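Long-range contacts in putative dioxygenase (Nostoc punctiforme, PDB 2PEB), which is a putative dioxygenase of the DOPA 4,5-dioxygenase family that binds a zinc ion and probably oxidises catechol-like substrates with molecular oxygen: residues 82-87 with 98-103; 10-15 with 61-66; 14-19 with 78-83; 51-56 with 104-109. One frame throughout, in Å; residues are numbered along the deposited sequence.

Contact 1. Residues 82-87 with 98-103. With ZN (zinc ion), chain C; EDO (1,2-ethanediol), chain I; EDO (1,2-ethanediol), chain F.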
loop_
_atom_site.group_PDB
_atom_site.type_symbol
_atom_site.label_atom_id
_atom_site.label_comp_id
_atom_site.label_asym_id
_atom_site.label_seq_id
_atom_site.Cartn_x
_atom_site.Cartn_y
_atom_site.Cartn_z
ATOM N N ILE A 82 0.906 0.343 9.106
ATOM C CA ILE A 82 -0.198 1.185 8.708
ATOM C C ILE A 82 -1.032 0.479 7.661
ATOM O O ILE A 82 -0.575 0.075 6.611
ATOM C CB ILE A 82 0.282 2.566 8.166
ATOM C CG1 ILE A 82 1.096 3.305 9.199
ATOM C CG2 ILE A 82 -0.845 3.462 7.792
ATOM C CD1 ILE A 82 1.681 4.565 8.660
ATOM N N LEU A 83 -2.281 0.262 8.023
ATOM C CA LEU A 83 -3.303 -0.135 7.114
ATOM C C LEU A 83 -3.948 1.037 6.403
ATOM O O LEU A 83 -4.387 2.007 7.034
ATOM C CB LEU A 83 -4.387 -0.847 7.905
ATOM C CG LEU A 83 -5.638 -1.249 7.126
ATOM C CD1 LEU A 83 -5.310 -2.382 6.143
ATOM C CD2 LEU A 83 -6.774 -1.718 8.068
ATOM N N VAL A 84 -4.024 0.980 5.091
ATOM C CA VAL A 84 -4.835 1.918 4.336
ATOM C C VAL A 84 -5.944 1.172 3.573
ATOM O O VAL A 84 -5.687 0.237 2.871
ATOM C CB VAL A 84 -4.022 2.789 3.346
ATOM C CG1 VAL A 84 -4.975 3.773 2.565
ATOM C CG2 VAL A 84 -2.863 3.538 4.078
ATOM N N HIS A 85 -7.187 1.586 3.762
ATOM C CA HIS A 85 -8.307 0.932 3.136
ATOM C C HIS A 85 -9.217 1.973 2.520
ATOM O O HIS A 85 -9.297 3.097 2.990
ATOM C CB HIS A 85 -9.041 -0.058 4.078
ATOM C CG HIS A 85 -9.887 0.581 5.136
ATOM N ND1 HIS A 85 -11.107 1.147 4.851
ATOM C CD2 HIS A 85 -9.719 0.716 6.478
ATOM C CE1 HIS A 85 -11.630 1.657 5.963
ATOM N NE2 HIS A 85 -10.816 1.396 6.967
ATOM N N PRO A 86 -9.864 1.602 1.423
ATOM C CA PRO A 86 -10.858 2.449 0.805
ATOM C C PRO A 86 -12.160 2.346 1.538
ATOM O O PRO A 86 -12.324 1.473 2.405
ATOM C CB PRO A 86 -10.973 1.865 -0.592
ATOM C CG PRO A 86 -10.705 0.417 -0.371
ATOM C CD PRO A 86 -9.724 0.320 0.674
ATOM N N GLU A 87 -13.042 3.281 1.203
ATOM C CA GLU A 87 -14.402 3.276 1.699
ATOM C C GLU A 87 -15.299 3.213 0.495
ATOM O O GLU A 87 -15.450 4.204 -0.211
ATOM C CB GLU A 87 -14.670 4.539 2.511
ATOM C CG GLU A 87 -13.835 4.589 3.738
ATOM C CD GLU A 87 -13.937 5.905 4.455
ATOM O OE1 GLU A 87 -13.628 6.959 3.848
ATOM O OE2 GLU A 87 -14.307 5.887 5.644
ATOM N N TYR A 98 -9.444 -5.043 -0.289
ATOM C CA TYR A 98 -9.144 -3.866 -1.056
ATOM C C TYR A 98 -8.089 -3.023 -0.388
ATOM O O TYR A 98 -7.843 -1.921 -0.859
ATOM C CB TYR A 98 -10.396 -2.989 -1.314
ATOM C CG TYR A 98 -11.551 -3.648 -2.005
ATOM C CD1 TYR A 98 -11.359 -4.655 -2.955
ATOM C CD2 TYR A 98 -12.842 -3.245 -1.733
ATOM C CE1 TYR A 98 -12.416 -5.214 -3.615
ATOM C CE2 TYR A 98 -13.909 -3.802 -2.380
ATOM C CZ TYR A 98 -13.685 -4.808 -3.293
ATOM O OH TYR A 98 -14.743 -5.360 -3.908
ATOM N N SER A 99 -7.495 -3.488 0.697
ATOM C CA SER A 99 -6.633 -2.655 1.487
ATOM C C SER A 99 -5.171 -2.832 1.057
ATOM O O SER A 99 -4.868 -3.686 0.201
ATOM C CB SER A 99 -6.802 -2.990 2.986
ATOM O OG SER A 99 -6.680 -4.383 3.176
ATOM N N LEU A 100 -4.304 -2.019 1.623
ATOM C CA LEU A 100 -2.861 -2.179 1.493
ATOM C C LEU A 100 -2.221 -1.938 2.838
ATOM O O LEU A 100 -2.824 -1.280 3.701
ATOM C CB LEU A 100 -2.312 -1.184 0.466
ATOM C CG LEU A 100 -2.375 0.289 0.771
ATOM C CD1 LEU A 100 -1.282 0.709 1.774
ATOM C CD2 LEU A 100 -2.322 1.077 -0.586
ATOM N N TRP A 101 -0.963 -2.351 2.952
ATOM C CA TRP A 101 -0.212 -2.258 4.186
ATOM C C TRP A 101 1.131 -1.624 3.934
ATOM O O TRP A 101 1.788 -1.963 2.937
ATOM C CB TRP A 101 0.012 -3.617 4.814
ATOM C CG TRP A 101 -1.136 -4.115 5.560
ATOM C CD1 TRP A 101 -2.069 -4.980 5.098
ATOM C CD2 TRP A 101 -1.475 -3.822 6.917
ATOM N NE1 TRP A 101 -2.982 -5.247 6.075
ATOM C CE2 TRP A 101 -2.628 -4.566 7.215
ATOM C CE3 TRP A 101 -0.892 -3.036 7.925
ATOM C CZ2 TRP A 101 -3.238 -4.531 8.458
ATOM C CZ3 TRP A 101 -1.497 -3.017 9.168
ATOM C CH2 TRP A 101 -2.657 -3.757 9.421
ATOM N N LEU A 102 1.477 -0.711 4.831
ATOM C CA LEU A 102 2.821 -0.177 4.963
ATOM C C LEU A 102 3.418 -0.833 6.202
ATOM O O LEU A 102 2.776 -0.887 7.232
ATOM C CB LEU A 102 2.778 1.336 5.115
ATOM C CG LEU A 102 1.817 2.110 4.210
ATOM C CD1 LEU A 102 2.025 3.586 4.489
ATOM C CD2 LEU A 102 2.024 1.788 2.742
ATOM N N GLY A 103 4.633 -1.357 6.084
ATOM C CA GLY A 103 5.272 -2.076 7.169
ATOM C C GLY A 103 4.822 -3.512 7.115
ATOM O O GLY A 103 4.696 -4.100 6.036
HETATM ZN ZN ZN C . -11.022 2.548 8.818
HETATM C C1 EDO I . 7.320 -1.758 3.688
HETATM O O1 EDO I . 5.891 -1.616 3.647
HETATM C C2 EDO I . 7.670 -3.139 3.202
HETATM O O2 EDO I . 6.778 -4.059 3.839
HETATM C C1 EDO F . -4.755 -6.889 2.774
HETATM O O1 EDO F . -3.494 -7.555 2.833
HETATM C C2 EDO F . -5.033 -6.660 1.312
HETATM O O2 EDO F . -3.860 -6.060 0.727
#
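L83 lies across one face of the W101 indole: its CB stands 3.8 Å from the centroid of the six-membered ring, 13° off the normal, a CH-pi contact, while CD1 reaches W101 CE2 at 3.6 Å. With CG anti to the backbone N (chi1 175°), the leucine crosses the indole at a slant, CD1 nearer the rim and also 3.5 Å from S99 CB. A serine in place of W101 would probably leave L83 without its apolar cover and open a gap beside it. The other sheet face holds I82, V84, L100 and L102, branched aliphatic chains suited to a buried layer; V84 CB touches L100 CD1 at 3.8 Å. Strands 82-87 and 100-102 pair antiparallel through reciprocal N-H...O bonds between I82 and L102 and between V84 and L100; strand 100-102 is the outermost of five within the chain, and W101 carries the pairing on to the second subunit. P86, with no N-H to offer, meets Y98 through CG, 3.5 Å from Y98 CB, and the buried Y98 O has no polar partner. H85 turns its ring away: ND1 gives its proton to P86 O at 2.8 Å, fixing the imidazole while NE2 holds the zinc ion at 2.2 Å.

Contact 2. Residues 10-15 with 61-66. With ZN (zinc ion), chain C.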
loop_
_atom_site.group_PDB
_atom_site.type_symbol
_atom_site.label_atom_id
_atom_site.label_comp_id
_atom_site.label_asym_id
_atom_site.label_seq_id
_atom_site.Cartn_x
_atom_site.Cartn_y
_atom_site.Cartn_z
ATOM N N ALA A 10 -15.076 6.235 -2.248
ATOM C CA ALA A 10 -15.532 7.547 -1.726
ATOM C C ALA A 10 -14.480 8.247 -0.865
ATOM O O ALA A 10 -14.602 9.456 -0.537
ATOM C CB ALA A 10 -16.813 7.345 -0.913
ATOM N N GLY A 11 -13.465 7.505 -0.462
ATOM C CA GLY A 11 -12.473 7.993 0.458
ATOM C C GLY A 11 -11.610 6.902 0.956
ATOM O O GLY A 11 -11.773 5.742 0.581
ATOM N N PHE A 12 -10.669 7.260 1.822
ATOM C CA PHE A 12 -9.758 6.311 2.446
ATOM C C PHE A 12 -9.593 6.542 3.921
ATOM O O PHE A 12 -9.768 7.663 4.421
ATOM C CB PHE A 12 -8.354 6.337 1.812
ATOM C CG PHE A 12 -8.359 6.026 0.364
ATOM C CD1 PHE A 12 -8.538 7.037 -0.563
ATOM C CD2 PHE A 12 -8.145 4.732 -0.084
ATOM C CE1 PHE A 12 -8.554 6.767 -1.927
ATOM C CE2 PHE A 12 -8.175 4.443 -1.457
ATOM C CZ PHE A 12 -8.359 5.481 -2.379
ATOM N N HIS A 13 -9.293 5.459 4.626
ATOM C CA HIS A 13 -8.753 5.519 5.982
ATOM C C HIS A 13 -7.366 4.997 6.018
ATOM O O HIS A 13 -7.069 3.998 5.389
ATOM C CB HIS A 13 -9.534 4.595 6.889
ATOM C CG HIS A 13 -10.855 5.116 7.316
ATOM N ND1 HIS A 13 -11.660 4.421 8.193
ATOM C CD2 HIS A 13 -11.503 6.269 7.026
ATOM C CE1 HIS A 13 -12.764 5.124 8.403
ATOM N NE2 HIS A 13 -12.684 6.260 7.730
ATOM N N ALA A 14 -6.506 5.660 6.756
ATOM C CA ALA A 14 -5.289 5.064 7.317
ATOM C C ALA A 14 -5.491 4.755 8.811
ATOM O O ALA A 14 -5.997 5.574 9.560
ATOM C CB ALA A 14 -4.150 5.971 7.111
ATOM N N HIS A 15 -5.154 3.532 9.204
ATOM C CA HIS A 15 -5.105 3.087 10.609
ATOM C C HIS A 15 -3.619 2.922 10.962
ATOM O O HIS A 15 -2.909 2.095 10.375
ATOM C CB HIS A 15 -5.958 1.823 10.833
ATOM C CG HIS A 15 -7.433 2.073 10.613
ATOM N ND1 HIS A 15 -8.266 2.464 11.646
ATOM C CD2 HIS A 15 -8.217 2.016 9.509
ATOM C CE1 HIS A 15 -9.478 2.672 11.189
ATOM N NE2 HIS A 15 -9.499 2.355 9.911
ATOM N N PHE A 61 -9.521 10.602 4.752
ATOM C CA PHE A 61 -9.335 11.603 3.713
ATOM C C PHE A 61 -10.125 11.256 2.470
ATOM O O PHE A 61 -10.436 10.079 2.208
ATOM C CB PHE A 61 -7.875 11.813 3.358
ATOM C CG PHE A 61 -7.090 10.551 3.176
ATOM C CD1 PHE A 61 -6.538 9.886 4.291
ATOM C CD2 PHE A 61 -6.826 10.036 1.938
ATOM C CE1 PHE A 61 -5.814 8.732 4.153
ATOM C CE2 PHE A 61 -6.042 8.852 1.807
ATOM C CZ PHE A 61 -5.549 8.222 2.902
ATOM N N LEU A 62 -10.430 12.288 1.709
ATOM C CA LEU A 62 -11.053 12.132 0.382
ATOM C C LEU A 62 -10.049 11.581 -0.635
ATOM O O LEU A 62 -8.854 11.631 -0.404
ATOM C CB LEU A 62 -11.617 13.454 -0.113
ATOM C CG LEU A 62 -12.846 13.960 0.660
ATOM C CD1 LEU A 62 -13.212 15.352 0.197
ATOM C CD2 LEU A 62 -14.033 12.980 0.474
ATOM N N PRO A 63 -10.549 11.020 -1.746
ATOM C CA PRO A 63 -9.641 10.437 -2.733
ATOM C C PRO A 63 -8.547 11.366 -3.244
ATOM O O PRO A 63 -7.435 10.855 -3.532
ATOM C CB PRO A 63 -10.581 9.966 -3.828
ATOM C CG PRO A 63 -11.824 9.612 -3.076
ATOM C CD PRO A 63 -11.948 10.796 -2.125
ATOM N N ASN A 64 -8.815 12.678 -3.329
ATOM C CA ASN A 64 -7.805 13.652 -3.783
ATOM C C ASN A 64 -6.559 13.835 -2.866
ATOM O O ASN A 64 -5.615 14.536 -3.222
ATOM C CB ASN A 64 -8.419 14.973 -4.208
ATOM C CG ASN A 64 -8.838 15.852 -3.053
ATOM O OD1 ASN A 64 -8.528 15.621 -1.902
ATOM N ND2 ASN A 64 -9.517 16.936 -3.398
ATOM N N GLN A 65 -6.551 13.203 -1.703
ATOM C CA GLN A 65 -5.389 13.186 -0.833
ATOM C C GLN A 65 -4.564 11.903 -0.877
ATOM O O GLN A 65 -3.522 11.820 -0.236
ATOM C CB GLN A 65 -5.880 13.424 0.601
ATOM C CG GLN A 65 -6.558 14.756 0.820
ATOM C CD GLN A 65 -5.683 15.954 0.511
ATOM O OE1 GLN A 65 -4.681 16.220 1.219
ATOM N NE2 GLN A 65 -6.022 16.661 -0.546
ATOM N N PHE A 66 -5.020 10.901 -1.635
ATOM C CA PHE A 66 -4.419 9.591 -1.632
ATOM C C PHE A 66 -2.974 9.699 -2.081
ATOM O O PHE A 66 -2.067 9.177 -1.383
ATOM C CB PHE A 66 -5.246 8.597 -2.470
ATOM C CG PHE A 66 -4.700 7.251 -2.485
ATOM C CD1 PHE A 66 -5.056 6.318 -1.518
ATOM C CD2 PHE A 66 -3.802 6.871 -3.484
ATOM C CE1 PHE A 66 -4.540 5.054 -1.536
ATOM C CE2 PHE A 66 -3.283 5.600 -3.494
ATOM C CZ PHE A 66 -3.635 4.680 -2.511
HETATM ZN ZN ZN C . -11.022 2.548 8.818
#
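F61 O receives the backbone N-H of F12 at an N-O distance of 2.9 Å, nearly straight at 171°, and F61 N returns the bond to F12 O at 3.0 Å. This antiparallel hydrogen-bonded pair joins the end of strand 55-61 to the start of strand 11-18. Next to it G11 passes close to F61 O; a CB at this position would stand too near that oxygen, so glycine suits the place. The first torsion of F61 (chi1 46°) sets CG between the backbone N and the carbonyl carbon and brings the ring over the F12 backbone, with F12 O above one face toward the rim and F12 CB touching F61 CE2 at 3.4 Å. The two rings are nearly parallel but slid apart, with little overlap. F66, at the start of helix 66-76, approaches F12 from one face, its CD1 3.5 Å from F12 CZ and over the centre of that ring, with the planes at 39°; P63 CA lies at the edge. F66 also meets F66 of the second subunit, so the aromatic cluster extends to the dimer interface. H13 and H15 turn to the opposite face of strand 11-18, where H13 ND1 at 2.1 Å and H15 NE2 at 1.9 Å hold the zinc ion. With H85 they form the three-histidine metal site, two of whose ligands come from a His-X-His strand.

Contact 3. Residues 14-19 with 78-83. With ZN (zinc ion), chain C.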
loop_
_atom_site.group_PDB
_atom_site.type_symbol
_atom_site.label_atom_id
_atom_site.label_comp_id
_atom_site.label_asym_id
_atom_site.label_seq_id
_atom_site.Cartn_x
_atom_site.Cartn_y
_atom_site.Cartn_z
ATOM N N ALA A 14 -6.506 5.660 6.756
ATOM C CA ALA A 14 -5.289 5.064 7.317
ATOM C C ALA A 14 -5.491 4.755 8.811
ATOM O O ALA A 14 -5.997 5.574 9.560
ATOM C CB ALA A 14 -4.150 5.971 7.111
ATOM N N HIS A 15 -5.154 3.532 9.204
ATOM C CA HIS A 15 -5.105 3.087 10.609
ATOM C C HIS A 15 -3.619 2.922 10.962
ATOM O O HIS A 15 -2.909 2.095 10.375
ATOM C CB HIS A 15 -5.958 1.823 10.833
ATOM C CG HIS A 15 -7.433 2.073 10.613
ATOM N ND1 HIS A 15 -8.266 2.464 11.646
ATOM C CD2 HIS A 15 -8.217 2.016 9.509
ATOM C CE1 HIS A 15 -9.478 2.672 11.189
ATOM N NE2 HIS A 15 -9.499 2.355 9.911
ATOM N N VAL A 16 -3.140 3.777 11.858
ATOM C CA VAL A 16 -1.742 3.803 12.266
ATOM C C VAL A 16 -1.661 3.088 13.586
ATOM O O VAL A 16 -2.203 3.554 14.613
ATOM C CB VAL A 16 -1.224 5.255 12.383
ATOM C CG1 VAL A 16 0.245 5.261 12.783
ATOM C CG2 VAL A 16 -1.429 6.045 11.073
ATOM N N TYR A 17 -1.057 1.901 13.562
ATOM C CA TYR A 17 -0.915 1.071 14.728
ATOM C C TYR A 17 0.311 1.450 15.555
ATOM O O TYR A 17 1.338 1.907 15.028
ATOM C CB TYR A 17 -0.892 -0.415 14.335
ATOM C CG TYR A 17 -2.153 -0.797 13.612
ATOM C CD1 TYR A 17 -3.278 -1.166 14.324
ATOM C CD2 TYR A 17 -2.246 -0.758 12.206
ATOM C CE1 TYR A 17 -4.470 -1.464 13.685
ATOM C CE2 TYR A 17 -3.447 -1.093 11.547
ATOM C CZ TYR A 17 -4.553 -1.452 12.313
ATOM O OH TYR A 17 -5.759 -1.747 11.741
ATOM N N PHE A 18 0.195 1.241 16.856
ATOM C CA PHE A 18 1.310 1.525 17.752
ATOM C C PHE A 18 1.185 0.736 19.048
ATOM O O PHE A 18 0.152 0.161 19.362
ATOM C CB PHE A 18 1.374 3.037 18.054
ATOM C CG PHE A 18 0.139 3.551 18.718
ATOM C CD1 PHE A 18 -0.002 3.487 20.100
ATOM C CD2 PHE A 18 -0.935 4.009 17.941
ATOM C CE1 PHE A 18 -1.155 3.896 20.704
ATOM C CE2 PHE A 18 -2.092 4.407 18.549
ATOM C CZ PHE A 18 -2.207 4.360 19.914
ATOM N N ASP A 19 2.264 0.734 19.815
ATOM C CA ASP A 19 2.209 0.253 21.199
ATOM C C ASP A 19 2.897 1.293 22.071
ATOM O O ASP A 19 3.330 2.319 21.558
ATOM C CB ASP A 19 2.807 -1.149 21.338
ATOM C CG ASP A 19 4.226 -1.245 20.846
ATOM O OD1 ASP A 19 4.936 -0.233 20.790
ATOM O OD2 ASP A 19 4.649 -2.367 20.508
ATOM N N GLU A 78 8.264 5.931 9.910
ATOM C CA GLU A 78 9.216 5.602 10.932
ATOM C C GLU A 78 8.936 4.242 11.571
ATOM O O GLU A 78 8.952 4.099 12.802
ATOM C CB GLU A 78 9.210 6.678 12.002
ATOM C CG GLU A 78 9.776 7.972 11.560
ATOM C CD GLU A 78 10.000 8.886 12.747
ATOM O OE1 GLU A 78 10.931 8.601 13.547
ATOM O OE2 GLU A 78 9.238 9.871 12.884
ATOM N N GLY A 79 8.747 3.234 10.737
ATOM C CA GLY A 79 8.694 1.874 11.190
ATOM C C GLY A 79 7.344 1.433 11.692
ATOM O O GLY A 79 7.199 0.275 12.064
ATOM N N LEU A 80 6.365 2.334 11.704
ATOM C CA LEU A 80 5.004 1.970 12.131
ATOM C C LEU A 80 4.291 1.134 11.073
ATOM O O LEU A 80 4.513 1.308 9.873
ATOM C CB LEU A 80 4.190 3.242 12.374
ATOM C CG LEU A 80 4.699 4.098 13.524
ATOM C CD1 LEU A 80 3.900 5.420 13.533
ATOM C CD2 LEU A 80 4.606 3.371 14.885
ATOM N N ASP A 81 3.448 0.212 11.515
ATOM C CA ASP A 81 2.620 -0.531 10.568
ATOM C C ASP A 81 1.332 0.244 10.362
ATOM O O ASP A 81 0.735 0.745 11.352
ATOM C CB ASP A 81 2.318 -1.933 11.087
ATOM C CG ASP A 81 3.586 -2.712 11.419
ATOM O OD1 ASP A 81 4.535 -2.649 10.598
ATOM O OD2 ASP A 81 3.673 -3.367 12.490
ATOM N N ILE A 82 0.906 0.343 9.106
ATOM C CA ILE A 82 -0.198 1.185 8.708
ATOM C C ILE A 82 -1.032 0.479 7.661
ATOM O O ILE A 82 -0.575 0.075 6.611
ATOM C CB ILE A 82 0.282 2.566 8.166
ATOM C CG1 ILE A 82 1.096 3.305 9.199
ATOM C CG2 ILE A 82 -0.845 3.462 7.792
ATOM C CD1 ILE A 82 1.681 4.565 8.660
ATOM N N LEU A 83 -2.281 0.262 8.023
ATOM C CA LEU A 83 -3.303 -0.135 7.114
ATOM C C LEU A 83 -3.948 1.037 6.403
ATOM O O LEU A 83 -4.387 2.007 7.034
ATOM C CB LEU A 83 -4.387 -0.847 7.905
ATOM C CG LEU A 83 -5.638 -1.249 7.126
ATOM C CD1 LEU A 83 -5.310 -2.382 6.143
ATOM C CD2 LEU A 83 -6.774 -1.718 8.068
HETATM ZN ZN ZN C . -11.022 2.548 8.818
HETATM O O HOH W 1 3.082 0.038 14.326
#
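H15 and L83 form an antiparallel hydrogen-bonded pair. H15 N gives to L83 O at 2.8 Å, in the carbonyl plane; the return bond, L83 N to H15 O at 3.0 Å, is bent to 137° at the hydrogen. One step on, Y17 N donates to D81 O at 3.1 Å. The return bond of this pair is not direct: a water gives a proton to Y17 O and accepts one from D81 N, so both backbone atoms find a partner. Apolar contacts fill the face on which V16 and I82 lie. V16 has CG1 anti to its own backbone nitrogen (chi1 -179°), and that methyl touches L80 CD1 at 3.7 Å; V16 runs alongside I82, both its methyls 4.2 Å from I82 CG1. In the aromatic contact Y17 presents the edge of its ring, in plane, to D81 O, 3.4 Å from CD2, and to L83 CB, 3.8 Å from CE2. The polar ends are served from outside these segments: Y17 OH is hydrogen-bonded to H52, and D81 OD1 accepts from A104 N. Tyrosine thus suits a place that needs ring-edge C-H groups to meet both L83 CB and the D81 carbonyl, with a hydroxyl beyond. Because H15 belongs to the zinc site and its ring meets that of H52, the Y17-H52 bond probably helps to position a second-shell imidazole beside the metal.

Contact 4. Residues 51-56 with 104-109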
loop_
_atom_site.group_PDB
_atom_site.type_symbol
_atom_site.label_atom_id
_atom_site.label_comp_id
_atom_site.label_asym_id
_atom_site.label_seq_id
_atom_site.Cartn_x
_atom_site.Cartn_y
_atom_site.Cartn_z
ATOM N N PRO A 51 -12.143 -4.415 14.840
ATOM C CA PRO A 51 -11.330 -5.339 14.063
ATOM C C PRO A 51 -9.834 -5.293 14.393
ATOM O O PRO A 51 -9.093 -6.189 13.968
ATOM C CB PRO A 51 -11.548 -4.855 12.631
ATOM C CG PRO A 51 -11.742 -3.434 12.766
ATOM C CD PRO A 51 -12.547 -3.257 14.028
ATOM N N HIS A 52 -9.403 -4.267 15.132
ATOM C CA HIS A 52 -7.968 -3.897 15.257
ATOM C C HIS A 52 -7.241 -4.650 16.343
ATOM O O HIS A 52 -7.715 -4.699 17.496
ATOM C CB HIS A 52 -7.829 -2.412 15.512
ATOM C CG HIS A 52 -8.488 -1.611 14.456
ATOM N ND1 HIS A 52 -7.988 -1.525 13.172
ATOM C CD2 HIS A 52 -9.652 -0.927 14.460
ATOM C CE1 HIS A 52 -8.818 -0.806 12.435
ATOM N NE2 HIS A 52 -9.831 -0.432 13.195
ATOM N N PRO A 53 -6.078 -5.245 15.990
ATOM C CA PRO A 53 -5.383 -6.069 16.964
ATOM C C PRO A 53 -4.329 -5.386 17.819
ATOM O O PRO A 53 -3.602 -6.065 18.549
ATOM C CB PRO A 53 -4.705 -7.108 16.066
ATOM C CG PRO A 53 -4.327 -6.388 14.931
ATOM C CD PRO A 53 -5.381 -5.325 14.687
ATOM N N LYS A 54 -4.276 -4.056 17.728
ATOM C CA LYS A 54 -3.265 -3.261 18.375
ATOM C C LYS A 54 -3.858 -1.851 18.530
ATOM O O LYS A 54 -4.754 -1.488 17.796
ATOM C CB LYS A 54 -2.007 -3.264 17.488
ATOM C CG LYS A 54 -0.768 -2.760 18.152
ATOM C CD LYS A 54 0.479 -2.913 17.258
ATOM C CE LYS A 54 1.034 -4.340 17.236
ATOM N NZ LYS A 54 2.467 -4.373 16.792
ATOM N N GLY A 55 -3.383 -1.093 19.489
ATOM C CA GLY A 55 -3.747 0.302 19.549
ATOM C C GLY A 55 -3.506 1.005 18.214
ATOM O O GLY A 55 -2.593 0.653 17.452
HETATM N N MSE A 56 -4.359 1.981 17.927
HETATM C CA MSE A 56 -4.291 2.708 16.656
HETATM C C MSE A 56 -5.009 4.006 16.756
HETATM O O MSE A 56 -5.684 4.272 17.755
HETATM C CB MSE A 56 -4.819 1.906 15.424
HETATM C CG MSE A 56 -6.302 1.491 15.494
HETATM SE SE MSE A 56 -7.439 2.882 14.831
HETATM C CE MSE A 56 -9.170 2.319 15.524
ATOM N N ALA A 104 4.564 -4.096 8.261
ATOM C CA ALA A 104 4.254 -5.507 8.308
ATOM C C ALA A 104 2.782 -5.638 8.697
ATOM O O ALA A 104 2.342 -5.038 9.682
ATOM C CB ALA A 104 5.194 -6.229 9.301
ATOM N N ALA A 105 2.020 -6.386 7.908
ATOM C CA ALA A 105 0.584 -6.481 8.116
ATOM C C ALA A 105 0.269 -7.115 9.452
ATOM O O ALA A 105 0.957 -8.041 9.935
ATOM C CB ALA A 105 -0.089 -7.264 7.007
ATOM N N LEU A 106 -0.810 -6.620 10.039
ATOM C CA LEU A 106 -1.409 -7.239 11.195
ATOM C C LEU A 106 -2.641 -8.017 10.796
ATOM O O LEU A 106 -3.191 -7.841 9.705
ATOM C CB LEU A 106 -1.753 -6.169 12.228
ATOM C CG LEU A 106 -0.606 -5.237 12.604
ATOM C CD1 LEU A 106 -1.090 -4.115 13.547
ATOM C CD2 LEU A 106 0.549 -5.981 13.230
ATOM N N ALA A 107 -3.068 -8.885 11.699
ATOM C CA ALA A 107 -4.213 -9.742 11.459
ATOM C C ALA A 107 -5.471 -9.085 12.030
ATOM O O ALA A 107 -5.691 -9.072 13.237
ATOM C CB ALA A 107 -3.999 -11.118 12.071
ATOM N N LEU A 108 -6.324 -8.598 11.137
ATOM C CA LEU A 108 -7.565 -7.929 11.505
ATOM C C LEU A 108 -8.666 -8.944 11.822
ATOM O O LEU A 108 -8.716 -10.020 11.212
ATOM C CB LEU A 108 -8.033 -7.038 10.354
ATOM C CG LEU A 108 -6.979 -6.101 9.731
ATOM C CD1 LEU A 108 -7.586 -5.394 8.557
ATOM C CD2 LEU A 108 -6.463 -5.091 10.756
ATOM N N ASN A 109 -9.551 -8.589 12.757
ATOM C CA ASN A 109 -10.736 -9.369 13.001
ATOM C C ASN A 109 -11.818 -8.955 11.974
ATOM O O ASN A 109 -12.593 -8.016 12.166
ATOM C CB ASN A 109 -11.219 -9.280 14.443
ATOM C CG ASN A 109 -12.458 -10.094 14.683
ATOM O OD1 ASN A 109 -13.026 -10.671 13.754
ATOM N ND2 ASN A 109 -12.908 -10.143 15.941
#
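P53 meets the loop 104-109 with every atom of its ring beyond CA. Its CB lies 3.6 Å from A107 O, and CG comes 3.5 Å from the same oxygen while touching L106 CB at 3.7 Å; CD, which closes the ring onto the backbone N, faces L108 CD2 at 4.1 Å. The rigid ring crosses both leucines obliquely and fills the angle between them. An alanine here is likely to open a gap between L106 and L108 and leave their P53-facing sides without apolar cover. Beyond P53, K54 adds only its CB, 4.1 Å from L106 CD1. The two leucines carry apolar groups that continue inward to Y17 and W101, which suits leucine to this partly exposed loop. At the other end P51 O accepts the backbone N-H of N109, with a nitrogen-oxygen distance of 2.7 Å and an angle of 170° at the hydrogen; the donor sits in the carbonyl plane, on a lone pair. L108 CA adds a weaker C-H...O contact to the same oxygen, so two consecutive residues border one carbonyl. Between the two prolines the ring of H52 turns away from the loop, with P51 CG over one face and CG of the selenomethionine M56 over the opposite face. N109 has CG anti to the backbone nitrogen (chi1 180°), which sends its amide away from P51, and its OD1 accepts from F112 N. This is an asparagine N-cap: the surface loop entering strand 55-61 is tied by one backbone bond to the N-cap residue just before helix 110-115.

Overall arrangement
From the N terminus, strand 11-18 starts two loops. Contact 2 closes the first at 61-66, enclosing helix 23-36 and the strands 40-45 and 55-61; contact 3, which shares A14 and H15 with it, closes the longer one at 78-83, taking in helix 66-76 as well. Contact 4 starts inside both, at 51-56, and ends at 104-109, so it crosses them. Contact 1 begins on strand 82-87, where contact 3 ends, follows contact 2 in series, and is nested within the loop of contact 4. Contacts 1, 2 and 3 tie neighbouring strands of one sheet around the zinc ion, and contact 4 joins the surface loops beside it.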